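Local coordinates for protein lactaldehyde dehydrogenase (Methanocaldococcus jannaschii, PDB 3PQA) that oxidises lactaldehyde to lactate with NAD as its preferred cofactor, a step in the biosynthesis of coenzyme F420, at residues P247-K252 with M280-E285; I287-I292 with I376-E381. All coordinates share one frame; numbering follows the deposited sequence.

In the fold
Both contacts belong to one mixed sheet, their centres about 6 Å apart. Contact 1 joins strands 246-250 and 278-284 of a beta-alpha-beta unit with helix 256-268. Soon after strand 278-284 ends, helix 288-300 begins, and contact 2 packs that helix on strand 373-379, on the other side of 278-284. Contact 1 thus closes before contact 2 opens. Probable backbone bonds, Ile377 N to Ile281 O and Glu285 N to Thr379 O, tie them together. Three adjacent parallel strands result, with helix 288-300 running nearly antiparallel over 278-284 and 373-379. The contact centres lie about 25 and 30 Å from the chain centre, contact 1 nearer the probable catalytic Cys275, contact 2 away from the active site.

Contact 1 of 2, residues P247-K252 with M280-E285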
# COMPACT_ATOMS: atom_id res chain seq x y z
N PRO B 247 -27.00 3.05 16.78
CA PRO B 247 -27.94 1.93 16.94
C PRO B 247 -27.22 0.60 17.10
O PRO B 247 -26.26 0.33 16.38
CB PRO B 247 -28.73 1.95 15.63
CG PRO B 247 -27.71 2.43 14.62
CD PRO B 247 -26.90 3.48 15.37
N ASN B 248 -27.70 -0.18 18.06
CA ASN B 248 -27.14 -1.49 18.34
C ASN B 248 -28.26 -2.50 18.16
O ASN B 248 -29.26 -2.42 18.84
CB ASN B 248 -26.58 -1.53 19.77
CG ASN B 248 -25.26 -0.75 19.92
OD1 ASN B 248 -24.22 -1.35 20.17
ND2 ASN B 248 -25.32 0.59 19.80
N ILE B 249 -28.06 -3.48 17.28
CA ILE B 249 -29.13 -4.35 16.79
C ILE B 249 -28.91 -5.75 17.31
O ILE B 249 -27.82 -6.28 17.18
CB ILE B 249 -29.09 -4.39 15.24
CG1 ILE B 249 -29.48 -3.01 14.69
CG2 ILE B 249 -29.96 -5.56 14.67
CD1 ILE B 249 -29.08 -2.76 13.24
N VAL B 250 -29.95 -6.34 17.89
CA VAL B 250 -29.82 -7.69 18.45
C VAL B 250 -30.79 -8.57 17.69
O VAL B 250 -32.01 -8.44 17.88
CB VAL B 250 -30.15 -7.72 19.96
CG1 VAL B 250 -30.05 -9.15 20.54
CG2 VAL B 250 -29.24 -6.77 20.74
N LEU B 251 -30.26 -9.43 16.83
CA LEU B 251 -31.12 -10.36 16.06
C LEU B 251 -31.53 -11.56 16.92
O LEU B 251 -30.91 -11.83 17.94
CB LEU B 251 -30.42 -10.83 14.78
CG LEU B 251 -30.04 -9.75 13.76
CD1 LEU B 251 -29.65 -10.39 12.45
CD2 LEU B 251 -31.19 -8.80 13.53
N LYS B 252 -32.56 -12.27 16.49
CA LYS B 252 -33.11 -13.36 17.31
C LYS B 252 -32.15 -14.53 17.52
O LYS B 252 -32.35 -15.33 18.43
CB LYS B 252 -34.45 -13.85 16.74
CG LYS B 252 -34.34 -14.53 15.38
CD LYS B 252 -35.74 -14.89 14.86
CE LYS B 252 -35.66 -15.54 13.48
NZ LYS B 252 -35.25 -14.56 12.42
N MET B 280 -29.32 3.56 20.96
CA MET B 280 -30.59 2.81 20.98
C MET B 280 -30.29 1.34 20.78
O MET B 280 -29.27 0.99 20.17
CB MET B 280 -31.58 3.35 19.91
CG MET B 280 -31.21 3.14 18.43
SD MET B 280 -32.41 3.84 17.21
CE MET B 280 -31.45 5.20 16.50
N ILE B 281 -31.14 0.48 21.33
CA ILE B 281 -31.01 -0.96 21.10
C ILE B 281 -32.27 -1.37 20.36
O ILE B 281 -33.38 -1.09 20.84
CB ILE B 281 -30.86 -1.78 22.42
CG1 ILE B 281 -29.61 -1.34 23.19
CG2 ILE B 281 -30.83 -3.31 22.14
CD1 ILE B 281 -29.43 -2.00 24.55
N LEU B 282 -32.09 -1.98 19.18
CA LEU B 282 -33.17 -2.62 18.45
C LEU B 282 -33.08 -4.12 18.70
O LEU B 282 -32.02 -4.72 18.52
CB LEU B 282 -33.09 -2.30 16.95
CG LEU B 282 -32.84 -0.83 16.58
CD1 LEU B 282 -32.78 -0.66 15.06
CD2 LEU B 282 -33.93 0.05 17.17
N VAL B 283 -34.18 -4.72 19.15
CA VAL B 283 -34.16 -6.13 19.51
C VAL B 283 -35.34 -6.85 18.86
O VAL B 283 -36.45 -6.32 18.81
CB VAL B 283 -34.11 -6.35 21.06
CG1 VAL B 283 -35.32 -5.71 21.77
CG2 VAL B 283 -33.96 -7.83 21.41
N ASP B 284 -35.08 -8.04 18.32
CA ASP B 284 -36.15 -8.82 17.71
C ASP B 284 -37.28 -9.08 18.70
O ASP B 284 -37.02 -9.45 19.85
CB ASP B 284 -35.62 -10.16 17.19
CG ASP B 284 -36.60 -10.82 16.25
OD1 ASP B 284 -36.48 -10.59 15.03
OD2 ASP B 284 -37.52 -11.54 16.72
N GLU B 285 -38.52 -8.89 18.23
CA GLU B 285 -39.73 -9.14 19.03
C GLU B 285 -39.68 -10.46 19.77
O GLU B 285 -40.11 -10.56 20.93
CB GLU B 285 -40.98 -9.13 18.15
CG GLU B 285 -41.43 -7.74 17.73
CD GLU B 285 -42.66 -7.74 16.83
OE1 GLU B 285 -43.26 -8.82 16.63
OE2 GLU B 285 -43.00 -6.67 16.29
O HOH W 1 -33.90 -11.02 14.25
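Lys252 CB lies over one face of the Asp284 carboxylate, 3.7 Å from Asp284 CG. Water 1 comes in from that same side, well out of the carboxylate plane; it accepts from Lys252 N and donates to Asp284 OD1, the latter at 2.7 Å. A first torsion of -165° puts Asp284 CG anti to its own N and swings the group toward Lys252, just past the end of strand 246-250, while Asp284 OD2 takes the backbone N of Ser286. At the opposite end the puckered Pro247 ring meets Met280 CG along its CA-CB side, with CB 3.9 Å from that carbon, and the flat Asn248 amide accepts from Ser425 N through OD1, while ND2 makes a weak bond to Asn246 O.

Between these ends the backbones run parallel at 18° and are stitched by four hydrogen bonds. Asn248 N donates to Met280 O and Leu282 N to Asn248 O. Val250 N reaches Leu282 O at 2.7 Å, and Asp284 N closes the series on Val250 O at 3.1 Å. Ile281 CA-H adds a contact to Asn248 O, 3.2 Å away. On one face Ile249 CG1 touches Leu282 CD1 at 4.1 Å, the two chains crossing at a slant. On the other, Val250 CG2 and Ile281 CG2 lie alongside each other on the face toward helix 256-268, and Val250 CB meets Val283 CG2.

This is the strand pair of a beta-alpha-beta crossover, with the Pro247 side chain about 12 Å from that of Cys275, the probable catalytic residue. Connecting helix 256-268 covers the Val250 and Ile281 face through Leu263, helix 384-388 covers Ile249 and Leu282, and strands 396-400 and 373-379 flank the pair.

Contact 2 of 2, residues I287-I292 with I376-E381; sequences IADKFI and IIRTNE
Arg378 starts its climb onto helix 288-300 at CB, which rests on the methyl of Ala288, CB to CB 3.7 Å. The chain then leaves with CG lodged between its own N and carbonyl carbon (chi1 81°) and bends at chi3, which folds the guanidinium back over the helix's first turn. NE passes above the same methyl but spends its proton on Glu357 of strand 350-357 in a salt bridge. At CZ the Ala288 methyl lies under one face of the guanidinium, offset toward its rim. The two end nitrogens finish at Asp289: NH1 and NH2 both donate to the single oxygen OD1, each at 3.0 Å, with OD1 almost exactly in the guanidinium plane. Seen from the carboxylate, the grip is lopsided, since NH1 arrives nearly in line with the C-O bond and NH2 from above the plane, the two planes being 59° apart. NH1 also has the Ile292 methyl CD1 3.8 Å away.

This is helix-on-sheet packing of an alpha/beta domain: helix 288-292 runs at 159° to strand 376-379, their axes 10.0 Å apart at closest approach. With an alanine here in place of Arg378, the carboxylates of Asp289 and Glu357 would probably lose the cation they share, and the Ala288 methyl its cover.

One turn further along, packing is mainly between apolar side chains. Ile292 and Ile376 pass alongside each other, head to tail, with Ile292 CG1 4.0 Å from Ile376 CG2 and Ile292 CD1 leaning on that same methyl. Deeper in, Ile376 CD1 comes to the edge of the Phe291 ring at CE2, 4.4 Å off, while Phe291 itself packs against Ile281 of strand 278-284 and Val260 and Leu263 of helix 256-268.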
# COMPACT_ATOMS: atom_id res chain seq x y z
N ILE B 287 -37.35 -12.18 21.01
CA ILE B 287 -36.44 -12.34 22.15
C ILE B 287 -36.40 -11.12 23.08
O ILE B 287 -35.59 -11.07 24.01
CB ILE B 287 -34.99 -12.68 21.70
CG1 ILE B 287 -34.45 -11.63 20.73
CG2 ILE B 287 -34.90 -14.10 21.11
CD1 ILE B 287 -32.93 -11.52 20.75
N ALA B 288 -37.29 -10.15 22.82
CA ALA B 288 -37.24 -8.84 23.47
C ALA B 288 -37.43 -8.92 24.98
O ALA B 288 -36.68 -8.30 25.74
CB ALA B 288 -38.26 -7.90 22.85
N ASP B 289 -38.43 -9.69 25.43
CA ASP B 289 -38.65 -9.85 26.86
C ASP B 289 -37.45 -10.44 27.60
O ASP B 289 -37.09 -9.95 28.67
CB ASP B 289 -39.90 -10.70 27.15
CG ASP B 289 -41.18 -10.05 26.66
OD1 ASP B 289 -41.29 -8.81 26.64
OD2 ASP B 289 -42.11 -10.81 26.32
N LYS B 290 -36.86 -11.50 27.05
CA LYS B 290 -35.72 -12.14 27.70
C LYS B 290 -34.53 -11.21 27.71
O LYS B 290 -33.84 -11.09 28.73
CB LYS B 290 -35.34 -13.43 27.00
CG LYS B 290 -36.34 -14.55 27.14
CD LYS B 290 -35.79 -15.83 26.51
CE LYS B 290 -35.37 -15.60 25.05
NZ LYS B 290 -34.03 -16.19 24.79
N PHE B 291 -34.29 -10.53 26.59
CA PHE B 291 -33.16 -9.62 26.52
C PHE B 291 -33.33 -8.47 27.50
O PHE B 291 -32.41 -8.15 28.23
CB PHE B 291 -32.96 -9.04 25.13
CG PHE B 291 -31.90 -7.98 25.10
CD1 PHE B 291 -30.56 -8.33 25.00
CD2 PHE B 291 -32.24 -6.63 25.22
CE1 PHE B 291 -29.57 -7.34 25.01
CE2 PHE B 291 -31.27 -5.63 25.23
CZ PHE B 291 -29.93 -5.98 25.13
N ILE B 292 -34.51 -7.85 27.51
CA ILE B 292 -34.78 -6.73 28.42
C ILE B 292 -34.57 -7.13 29.89
O ILE B 292 -33.91 -6.42 30.64
CB ILE B 292 -36.16 -6.09 28.17
CG1 ILE B 292 -36.16 -5.34 26.83
CG2 ILE B 292 -36.54 -5.15 29.32
CD1 ILE B 292 -37.56 -4.98 26.27
N ILE B 376 -34.90 1.09 24.24
CA ILE B 376 -34.94 -0.23 23.62
C ILE B 376 -36.22 -0.30 22.81
O ILE B 376 -37.29 0.04 23.32
CB ILE B 376 -34.95 -1.36 24.69
CG1 ILE B 376 -33.64 -1.32 25.51
CG2 ILE B 376 -35.14 -2.73 24.01
CD1 ILE B 376 -33.64 -2.22 26.73
N ILE B 377 -36.11 -0.71 21.55
CA ILE B 377 -37.24 -0.79 20.65
C ILE B 377 -37.37 -2.21 20.16
O ILE B 377 -36.44 -2.75 19.57
CB ILE B 377 -37.07 0.14 19.41
CG1 ILE B 377 -36.86 1.60 19.83
CG2 ILE B 377 -38.25 -0.03 18.43
CD1 ILE B 377 -35.38 1.94 20.14
N ARG B 378 -38.52 -2.84 20.43
CA ARG B 378 -38.72 -4.19 19.91
C ARG B 378 -39.33 -4.11 18.52
O ARG B 378 -40.23 -3.30 18.27
CB ARG B 378 -39.56 -5.07 20.87
CG ARG B 378 -41.06 -4.87 20.80
CD ARG B 378 -41.76 -5.83 21.76
NE ARG B 378 -41.41 -5.54 23.15
CZ ARG B 378 -41.42 -6.44 24.14
NH1 ARG B 378 -41.08 -6.07 25.37
NH2 ARG B 378 -41.77 -7.70 23.89
N THR B 379 -38.80 -4.89 17.59
CA THR B 379 -39.25 -4.81 16.22
C THR B 379 -38.98 -6.10 15.45
O THR B 379 -38.41 -7.04 15.99
CB THR B 379 -38.59 -3.60 15.49
OG1 THR B 379 -39.20 -3.44 14.21
CG2 THR B 379 -37.10 -3.81 15.33
N ASN B 380 -39.39 -6.14 14.19
CA ASN B 380 -39.03 -7.26 13.34
C ASN B 380 -37.74 -7.00 12.56
O ASN B 380 -37.35 -5.85 12.34
CB ASN B 380 -40.17 -7.64 12.41
CG ASN B 380 -41.29 -8.33 13.14
OD1 ASN B 380 -41.08 -9.33 13.84
ND2 ASN B 380 -42.51 -7.81 13.00
N GLU B 381 -37.09 -8.07 12.13
CA GLU B 381 -35.79 -7.93 11.50
C GLU B 381 -35.79 -6.96 10.32
O GLU B 381 -34.89 -6.12 10.19
CB GLU B 381 -35.29 -9.29 11.05
CG GLU B 381 -33.87 -9.26 10.57
CD GLU B 381 -33.35 -10.64 10.32
OE1 GLU B 381 -33.47 -11.51 11.22
OE2 GLU B 381 -32.81 -10.83 9.22